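Local atomic coordinates of penicillin binding protein 2X (Streptococcus thermophilus, PDB entry 5U47), a protein that probably acts as a transpeptidase that cross-links the glycan strands of peptidoglycan during septal cell-wall synthesis, and binds penicillin. Residues A[493-498]-A[561-566]; A[501-506]-A[531-536]. The protein carries 1 engineered substitution. One frame throughout, in Å; residues are numbered along the deposited sequence.

Contact 1 of 2, residues A[493-498]-A[561-566]; sequences PIIQVG and VVNPVL
Asn563, on helix 558-572, hands its side-chain amide to the loop 493-498 and so supplies the polar half of this contact. Its ND2 donates to the backbone O of Ile494 over 3.0 Å with an N-H...O angle of 165°, and the acceptor lies close to the plane of the amide, so the bond fixes how the flat group is turned. CG sits beside the backbone N of Asn563 (chi1 -57°), which swings the amide off the helix and across the loop backbone. The same ND2 lies 3.1 Å from Gln496 N, but both are donors and the approach is mere proximity. On the other branch of the amide, OD1 comes to 3.4 Å from Ile495 CA. Gln496 adds a second hydrogen bond from a side-chain amide, this time within the loop: its side chain, extended beyond CG, runs alongside the backbone until NE2 reaches Pro493 O at 2.9 Å.

Apolar contact flanks the asparagine along the helix. Ile495 meets Val562 at about a right angle, Ile495 CG2 lying 3.7 Å from Val562 CG1. Ile495 CD1 rests against the same valine methyl. One helical turn further on, Val497 leans its CG2 against Leu566 CB at 3.8 Å.

The arrangement illustrates how an irregular loop can be held to a helix by one side-chain amide between two aliphatic pairs. Val562 and Ile495 both rest on Val530 of strand 526-534, and Val497 on Val534, so loop and helix share one face of the transpeptidase sheet; Pro564 and Val565 face helix 224-241.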
loop_
_atom_site.group_PDB
_atom_site.type_symbol
_atom_site.label_atom_id
_atom_site.label_comp_id
_atom_site.label_asym_id
_atom_site.label_seq_id
_atom_site.Cartn_x
_atom_site.Cartn_y
_atom_site.Cartn_z
ATOM N N PRO A 493 -29.332 -7.963 10.233
ATOM C CA PRO A 493 -28.108 -7.156 10.226
ATOM C C PRO A 493 -27.896 -6.397 8.916
ATOM O O PRO A 493 -28.280 -6.880 7.840
ATOM C CB PRO A 493 -26.995 -8.193 10.392
ATOM C CG PRO A 493 -27.658 -9.360 11.040
ATOM C CD PRO A 493 -29.044 -9.385 10.479
ATOM N N ILE A 494 -27.299 -5.217 9.016
ATOM C CA ILE A 494 -26.947 -4.442 7.831
ATOM C C ILE A 494 -25.923 -5.217 7.011
ATOM O O ILE A 494 -26.078 -5.369 5.792
ATOM C CB ILE A 494 -26.360 -3.068 8.207
ATOM C CG1 ILE A 494 -27.459 -2.194 8.824
ATOM C CG2 ILE A 494 -25.741 -2.384 6.986
ATOM C CD1 ILE A 494 -26.958 -0.859 9.355
ATOM N N ILE A 495 -24.881 -5.697 7.682
ATOM C CA ILE A 495 -23.815 -6.430 7.006
ATOM C C ILE A 495 -24.080 -7.934 7.028
ATOM O O ILE A 495 -24.146 -8.557 8.082
ATOM C CB ILE A 495 -22.431 -6.059 7.566
ATOM C CG1 ILE A 495 -22.176 -4.571 7.273
ATOM C CG2 ILE A 495 -21.344 -6.902 6.893
ATOM C CD1 ILE A 495 -20.877 -4.022 7.814
ATOM N N GLN A 496 -24.244 -8.490 5.829
ATOM C CA GLN A 496 -24.502 -9.899 5.649
ATOM C C GLN A 496 -23.576 -10.448 4.572
ATOM O O GLN A 496 -23.291 -9.761 3.591
ATOM C CB GLN A 496 -25.970 -10.120 5.246
ATOM C CG GLN A 496 -26.978 -9.698 6.307
ATOM C CD GLN A 496 -28.416 -9.937 5.896
ATOM O OE1 GLN A 496 -28.708 -10.853 5.128
ATOM N NE2 GLN A 496 -29.323 -9.135 6.425
ATOM N N VAL A 497 -23.084 -11.668 4.786
ATOM C CA VAL A 497 -22.221 -12.365 3.828
ATOM C C VAL A 497 -22.734 -13.808 3.778
ATOM O O VAL A 497 -22.422 -14.626 4.654
ATOM C CB VAL A 497 -20.741 -12.292 4.247
ATOM C CG1 VAL A 497 -19.861 -12.936 3.189
ATOM C CG2 VAL A 497 -20.316 -10.841 4.456
ATOM N N GLY A 498 -23.568 -14.105 2.776
ATOM C CA GLY A 498 -24.218 -15.419 2.697
ATOM C C GLY A 498 -24.960 -15.653 4.013
ATOM O O GLY A 498 -25.679 -14.771 4.482
ATOM N N VAL A 561 -21.256 -1.505 -0.011
ATOM C CA VAL A 561 -19.857 -1.799 -0.304
ATOM C C VAL A 561 -19.336 -3.058 0.411
ATOM O O VAL A 561 -18.697 -3.883 -0.217
ATOM C CB VAL A 561 -18.978 -0.530 -0.084
ATOM C CG1 VAL A 561 -19.004 -0.064 1.351
ATOM C CG2 VAL A 561 -17.549 -0.779 -0.522
ATOM N N VAL A 562 -19.663 -3.253 1.683
ATOM C CA VAL A 562 -19.152 -4.403 2.409
ATOM C C VAL A 562 -19.763 -5.742 1.958
ATOM O O VAL A 562 -19.030 -6.659 1.600
ATOM C CB VAL A 562 -19.325 -4.239 3.936
ATOM C CG1 VAL A 562 -18.748 -5.438 4.686
ATOM C CG2 VAL A 562 -18.664 -2.955 4.406
ATOM N N ASN A 563 -21.087 -5.833 1.924
ATOM C CA ASN A 563 -21.760 -7.113 1.623
ATOM C C ASN A 563 -21.345 -7.773 0.308
ATOM O O ASN A 563 -20.900 -8.917 0.321
ATOM C CB ASN A 563 -23.323 -6.992 1.687
ATOM C CG ASN A 563 -23.829 -6.498 3.038
ATOM O OD1 ASN A 563 -23.102 -5.861 3.782
ATOM N ND2 ASN A 563 -25.093 -6.780 3.347
ATOM N N PRO A 564 -21.493 -7.066 -0.827
ATOM C CA PRO A 564 -21.152 -7.747 -2.079
ATOM C C PRO A 564 -19.652 -8.022 -2.258
ATOM O O PRO A 564 -19.287 -9.014 -2.877
ATOM C CB PRO A 564 -21.718 -6.820 -3.153
ATOM C CG PRO A 564 -21.867 -5.493 -2.509
ATOM C CD PRO A 564 -22.010 -5.702 -1.049
ATOM N N VAL A 565 -18.794 -7.171 -1.709
ATOM C CA VAL A 565 -17.343 -7.357 -1.850
ATOM C C VAL A 565 -16.887 -8.558 -1.041
ATOM O O VAL A 565 -16.173 -9.414 -1.566
ATOM C CB VAL A 565 -16.575 -6.073 -1.487
ATOM C CG1 VAL A 565 -15.045 -6.327 -1.480
ATOM C CG2 VAL A 565 -16.939 -4.984 -2.491
ATOM N N LEU A 566 -17.315 -8.661 0.216
ATOM C CA LEU A 566 -16.969 -9.847 1.017
ATOM C C LEU A 566 -17.581 -11.130 0.467
ATOM O O LEU A 566 -16.964 -12.193 0.573
ATOM C CB LEU A 566 -17.333 -9.672 2.496
ATOM C CG LEU A 566 -16.442 -8.704 3.243
ATOM C CD1 LEU A 566 -16.865 -8.616 4.686
ATOM C CD2 LEU A 566 -14.973 -9.116 3.148
#

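Contact 2 of 2, residues A[501-506]-A[531-536]; sequences DVTVKS and VAMVPS. Engineered in segment 501-506: Thr503 (natural residue Ala).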
loop_
_atom_site.group_PDB
_atom_site.type_symbol
_atom_site.label_atom_id
_atom_site.label_comp_id
_atom_site.label_asym_id
_atom_site.label_seq_id
_atom_site.Cartn_x
_atom_site.Cartn_y
_atom_site.Cartn_z
ATOM N N ASP A 501 -21.885 -15.769 10.136
ATOM C CA ASP A 501 -21.877 -14.813 11.226
ATOM C C ASP A 501 -20.775 -13.827 10.831
ATOM O O ASP A 501 -19.700 -14.238 10.364
ATOM C CB ASP A 501 -21.504 -15.456 12.560
ATOM C CG ASP A 501 -22.611 -16.314 13.142
ATOM O OD1 ASP A 501 -23.817 -16.069 12.883
ATOM O OD2 ASP A 501 -22.261 -17.228 13.904
ATOM N N VAL A 502 -21.034 -12.542 11.022
ATOM C CA VAL A 502 -20.082 -11.518 10.640
ATOM C C VAL A 502 -19.733 -10.673 11.857
ATOM O O VAL A 502 -20.603 -10.178 12.567
ATOM C CB VAL A 502 -20.634 -10.602 9.534
ATOM C CG1 VAL A 502 -19.516 -9.756 8.951
ATOM C CG2 VAL A 502 -21.292 -11.417 8.412
ATOM N N THR A 503 -18.445 -10.530 12.071
ATOM C CA THR A 503 -17.872 -9.756 13.171
ATOM C C THR A 503 -17.732 -8.318 12.670
ATOM O O THR A 503 -16.957 -8.045 11.738
ATOM C CB THR A 503 -16.523 -10.407 13.554
ATOM O OG1 THR A 503 -16.796 -11.487 14.455
ATOM C CG2 THR A 503 -15.530 -9.437 14.195
ATOM N N VAL A 504 -18.490 -7.392 13.257
ATOM C CA VAL A 504 -18.448 -6.021 12.791
ATOM C C VAL A 504 -18.368 -4.991 13.910
ATOM O O VAL A 504 -18.754 -5.261 15.045
ATOM C CB VAL A 504 -19.699 -5.723 11.953
ATOM C CG1 VAL A 504 -19.782 -6.674 10.761
ATOM C CG2 VAL A 504 -20.963 -5.867 12.809
ATOM N N LYS A 505 -17.853 -3.812 13.571
ATOM C CA LYS A 505 -17.868 -2.656 14.473
ATOM C C LYS A 505 -17.890 -1.412 13.624
ATOM O O LYS A 505 -17.063 -1.239 12.727
ATOM C CB LYS A 505 -16.676 -2.611 15.426
ATOM C CG LYS A 505 -16.755 -1.450 16.443
ATOM C CD LYS A 505 -17.939 -1.588 17.411
ATOM C CE LYS A 505 -18.080 -0.390 18.332
ATOM N NZ LYS A 505 -18.774 0.757 17.680
ATOM N N SER A 506 -18.826 -0.537 13.923
ATOM C CA SER A 506 -18.977 0.698 13.215
ATOM C C SER A 506 -18.258 1.759 13.965
ATOM O O SER A 506 -17.950 1.624 15.160
ATOM C CB SER A 506 -20.464 1.113 13.187
ATOM O OG SER A 506 -20.965 1.232 14.518
ATOM N N VAL A 531 -15.465 -1.881 10.310
ATOM C CA VAL A 531 -14.563 -3.002 10.109
ATOM C C VAL A 531 -15.442 -4.237 10.155
ATOM O O VAL A 531 -16.390 -4.285 10.960
ATOM C CB VAL A 531 -13.447 -3.103 11.148
ATOM C CG1 VAL A 531 -13.990 -3.238 12.577
ATOM C CG2 VAL A 531 -12.522 -4.259 10.795
ATOM N N ALA A 532 -15.171 -5.191 9.265
ATOM C CA ALA A 532 -15.925 -6.433 9.178
ATOM C C ALA A 532 -14.958 -7.596 8.950
ATOM O O ALA A 532 -13.957 -7.455 8.225
ATOM C CB ALA A 532 -16.934 -6.349 8.046
ATOM N N MET A 533 -15.247 -8.718 9.605
ATOM C CA MET A 533 -14.452 -9.927 9.524
ATOM C C MET A 533 -15.387 -11.108 9.328
ATOM O O MET A 533 -16.378 -11.255 10.032
ATOM C CB MET A 533 -13.608 -10.123 10.795
ATOM C CG MET A 533 -12.692 -8.946 11.099
ATOM S SD MET A 533 -11.802 -9.175 12.628
ATOM C CE MET A 533 -11.041 -7.582 12.919
ATOM N N VAL A 534 -15.068 -11.947 8.357
ATOM C CA VAL A 534 -15.915 -13.061 8.032
ATOM C C VAL A 534 -15.056 -14.259 7.643
ATOM O O VAL A 534 -13.972 -14.070 7.062
ATOM C CB VAL A 534 -16.876 -12.668 6.875
ATOM C CG1 VAL A 534 -16.116 -12.435 5.580
ATOM C CG2 VAL A 534 -17.960 -13.709 6.665
ATOM N N PRO A 535 -15.422 -15.471 8.069
ATOM C CA PRO A 535 -16.513 -15.748 9.008
ATOM C C PRO A 535 -16.036 -15.306 10.388
ATOM O O PRO A 535 -14.841 -15.130 10.593
ATOM C CB PRO A 535 -16.684 -17.267 8.952
ATOM C CG PRO A 535 -15.784 -17.759 7.885
ATOM C CD PRO A 535 -14.795 -16.692 7.552
ATOM N N SER A 536 -16.949 -15.128 11.326
ATOM C CA SER A 536 -16.593 -14.569 12.620
ATOM C C SER A 536 -15.636 -15.396 13.479
ATOM O O SER A 536 -14.664 -14.875 14.016
ATOM C CB SER A 536 -17.865 -14.259 13.416
ATOM O OG SER A 536 -17.531 -13.769 14.700
#
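Thr503, an engineered residue where the natural sequence has alanine, lies directly across from Met533, and the two side chains project from the same face of the sheet. They slant past each other, Thr503 CG2 standing 4.0 Å from Met533 CB and nearly as close to SD, before the extended methionine runs on to Phe423 and Ile426 of helix 416-427. The threonine hydroxyl is directed elsewhere: with OG1 beside its own backbone N (chi1 -84°), it faces the Ser536 hydroxyl. The modelled OG1 to OG separation of 2.4 Å is very short, so its exact length is doubtful. Thr503 OG1 also bonds to Arg470 O.

Beneath these side chains runs a regular antiparallel pairing of strands 503-510 and 526-534; the pieces 503-506 and 531-534 run 178° apart in direction. Thr503 with Met533 and Lys505 with Val531 are hydrogen-bonded pairs; Met533 N to Thr503 O, at 2.8 Å, is the shortest of their four backbone bonds. Val504 and Ala532 form the non-hydrogen-bonded pair between them. This is the edge of the five-stranded sheet of the penicillin-binding transpeptidase fold, and Lys505 with Ser506 probably belongs to the K(T/S)G motif that borders the active site in this family. Consistent with that, Lys505 NZ bonds to Ser354 OG and to Ser506 O, and the lysine touches Ser295 of a probable SxxK motif. Lys505 CB lies 4.0 Å from Val531 CG1, and beyond it bends at chi2 and chi4 carry the chain away from Val531.

On the reverse face, Val504 CG1 packs on Ala532 CB at 3.9 Å. Val502 CG2 and Val534 CG2 meet more loosely beside them. Past the strand end, after the cis peptide before Pro535, Ser536 N makes a weak bond to Asp501 O, and Asp501 CB rests against Ser536 CB.

Overall arrangement
Followed from the N terminus, the chain enters the first segment of contact 1 at 493-498 and almost at once the first segment of contact 2, 501-506. It returns at 531-536, closing contact 2 as a loop of 24 intervening residues, then runs through strand 541-548 to helix 558-572, where 561-566 closes the wider loop of contact 1. The smaller closure is thus enclosed by the larger, and the two do not cross. Their centres lie about 9 Å apart and they pack together, Val562 CG1 meeting Ala532 CB at 3.9 Å. Contact 2 joins two neighbouring strands; contact 1 binds the preceding loop to the helix on their Ala532 face, all within the transpeptidase domain.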